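Local atomic coordinates of CurB (Lyngbya majuscula, PDB entry 5KP7), a protein that probably serves as an acyl carrier protein in curacin biosynthesis, holding acyl intermediates on a covalently attached 4'-phosphopantetheine arm. Residues T38-P43 with I70-E75. Residues are numbered along the deposited sequence; the frame is centred on the assembly and turned at random.
Sequences TREIAP and IMMVME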
loop_
_atom_site.group_PDB
_atom_site.type_symbol
_atom_site.label_atom_id
_atom_site.label_comp_id
_atom_site.label_asym_id
_atom_site.label_seq_id
_atom_site.Cartn_x
_atom_site.Cartn_y
_atom_site.Cartn_z
ATOM N N THR B 38 11.603 -23.387 -13.576
ATOM C CA THR B 38 10.164 -23.475 -13.848
ATOM C C THR B 38 9.575 -24.778 -13.277
ATOM O O THR B 38 8.586 -24.764 -12.547
ATOM C CB THR B 38 9.862 -23.345 -15.359
ATOM O OG1 THR B 38 10.316 -22.069 -15.842
ATOM C CG2 THR B 38 8.372 -23.481 -15.634
ATOM N N ARG B 39 10.200 -25.907 -13.603
ATOM C CA ARG B 39 9.794 -27.197 -13.028
ATOM C C ARG B 39 9.996 -27.272 -11.512
ATOM O O ARG B 39 9.212 -27.904 -10.818
ATOM C CB ARG B 39 10.528 -28.358 -13.721
ATOM C CG ARG B 39 10.082 -28.538 -15.153
ATOM C CD ARG B 39 10.802 -29.685 -15.850
ATOM N NE ARG B 39 10.278 -29.866 -17.213
ATOM C CZ ARG B 39 10.966 -29.731 -18.352
ATOM N NH1 ARG B 39 12.263 -29.424 -18.361
ATOM N NH2 ARG B 39 10.339 -29.920 -19.516
ATOM N N GLU B 40 11.045 -26.640 -11.007
ATOM C CA GLU B 40 11.295 -26.569 -9.560
ATOM C C GLU B 40 10.211 -25.759 -8.821
ATOM O O GLU B 40 9.851 -26.062 -7.687
ATOM C CB GLU B 40 12.676 -25.960 -9.332
ATOM C CG GLU B 40 13.296 -26.215 -7.978
ATOM C CD GLU B 40 14.759 -25.797 -7.939
ATOM O OE1 GLU B 40 15.557 -26.263 -8.787
ATOM O OE2 GLU B 40 15.116 -24.997 -7.052
ATOM N N ILE B 41 9.708 -24.719 -9.482
ATOM C CA ILE B 41 8.635 -23.874 -8.948
ATOM C C ILE B 41 7.250 -24.496 -9.147
ATOM O O ILE B 41 6.393 -24.375 -8.274
ATOM C CB ILE B 41 8.716 -22.459 -9.585
ATOM C CG1 ILE B 41 9.860 -21.663 -8.939
ATOM C CG2 ILE B 41 7.403 -21.693 -9.503
ATOM C CD1 ILE B 41 9.664 -21.277 -7.485
ATOM N N ALA B 42 7.027 -25.136 -10.291
ATOM C CA ALA B 42 5.769 -25.827 -10.575
ATOM C C ALA B 42 6.063 -27.309 -10.804
ATOM O O ALA B 42 6.205 -27.723 -11.956
ATOM C CB ALA B 42 5.106 -25.217 -11.799
ATOM N N PRO B 43 6.174 -28.111 -9.711
ATOM C CA PRO B 43 6.416 -29.565 -9.788
ATOM C C PRO B 43 5.483 -30.354 -10.712
ATOM O O PRO B 43 5.888 -31.391 -11.231
ATOM C CB PRO B 43 6.205 -30.040 -8.344
ATOM C CG PRO B 43 6.495 -28.862 -7.500
ATOM C CD PRO B 43 6.226 -27.631 -8.313
ATOM N N ILE B 70 12.873 -15.665 -12.612
ATOM C CA ILE B 70 13.854 -14.722 -13.135
ATOM C C ILE B 70 15.027 -14.581 -12.174
ATOM O O ILE B 70 16.190 -14.611 -12.607
ATOM C CB ILE B 70 13.237 -13.342 -13.436
ATOM C CG1 ILE B 70 12.391 -13.413 -14.711
ATOM C CG2 ILE B 70 14.319 -12.293 -13.621
ATOM C CD1 ILE B 70 11.466 -12.218 -14.929
ATOM N N MET B 71 14.733 -14.419 -10.886
ATOM C CA MET B 71 15.789 -14.189 -9.903
ATOM C C MET B 71 16.673 -15.427 -9.705
ATOM O O MET B 71 17.881 -15.283 -9.524
ATOM C CB MET B 71 15.225 -13.695 -8.589
ATOM C CG MET B 71 14.650 -12.265 -8.688
ATOM S SD MET B 71 14.129 -11.630 -7.093
ATOM C CE MET B 71 12.632 -12.552 -6.796
ATOM N N MET B 72 16.071 -16.609 -9.759
ATOM C CA MET B 72 16.851 -17.872 -9.696
ATOM C C MET B 72 17.801 -18.009 -10.885
ATOM O O MET B 72 18.976 -18.385 -10.716
ATOM C CB MET B 72 15.910 -19.066 -9.629
ATOM C CG MET B 72 15.139 -19.160 -8.320
ATOM S SD MET B 72 13.685 -20.222 -8.484
ATOM C CE MET B 72 14.276 -21.731 -7.736
ATOM N N VAL B 73 17.314 -17.695 -12.085
ATOM C CA VAL B 73 18.155 -17.751 -13.284
ATOM C C VAL B 73 19.286 -16.715 -13.197
ATOM O O VAL B 73 20.439 -17.020 -13.539
ATOM C CB VAL B 73 17.360 -17.544 -14.591
ATOM C CG1 VAL B 73 18.293 -17.524 -15.802
ATOM C CG2 VAL B 73 16.300 -18.618 -14.772
ATOM N N MET B 74 18.965 -15.495 -12.747
ATOM C CA MET B 74 19.973 -14.437 -12.556
ATOM C C MET B 74 21.092 -14.900 -11.630
ATOM O O MET B 74 22.287 -14.757 -11.969
ATOM C CB MET B 74 19.344 -13.156 -11.973
ATOM C CG MET B 74 18.509 -12.378 -12.962
ATOM S SD MET B 74 17.674 -10.982 -12.157
ATOM C CE MET B 74 19.019 -9.804 -12.077
ATOM N N GLU B 75 20.701 -15.504 -10.503
ATOM C CA GLU B 75 21.647 -16.010 -9.504
ATOM C C GLU B 75 22.496 -17.189 -10.028
ATOM O O GLU B 75 23.703 -17.234 -9.793
ATOM C CB GLU B 75 20.902 -16.426 -8.235
ATOM C CG GLU B 75 21.825 -16.750 -7.066
ATOM C CD GLU B 75 21.096 -17.347 -5.878
ATOM O OE1 GLU B 75 19.920 -17.001 -5.654
ATOM O OE2 GLU B 75 21.717 -18.159 -5.159
#
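The carbonyl O of Thr38 accepts two backbone N-H groups, Ala42 N at 2.8 Å and, weakly, Ile41 N at 3.3 Å, and so secures the last turn from which Ile41 reaches Met72. Between the two helices the contact is made by side chains alone, a surface contact burying 112 Å² with Met72 as the shared partner of both Ile41 and Glu40. Its sulfur meets the flank of the isoleucine, SD lying 4.1 Å from CG1 of Ile41, an ordinary apolar contact. The chain bends about its CG-SD bond (chi3 101°), which turns the methyl toward Glu40. There CE of Met72 comes 3.4 Å from OE2 of Glu40, a methyl that the sulfur probably polarises slightly, set against a carboxylate oxygen; the pair is a close contact and not a hydrogen bond. The extended chain of Glu40, its CG opposite the backbone N (chi1 -161°), carries the carboxylate out to meet that methyl on the exposed side of the contact. In this small helical bundle of the carrier-protein family, the end of helix 27-41 thereby rests against the later part of helix 63-76, whose first residue, Ser63, bears the phosphopantetheine. Nearer the start of that helix, in the turns before Ile70, Ile41 also touches Asn65, Glu68 and Ile69, while Met72 packs on Tyr37 one turn back along helix 27-41. The bound 4'-phosphopantetheine is about 11 Å from the side chain of Ile41.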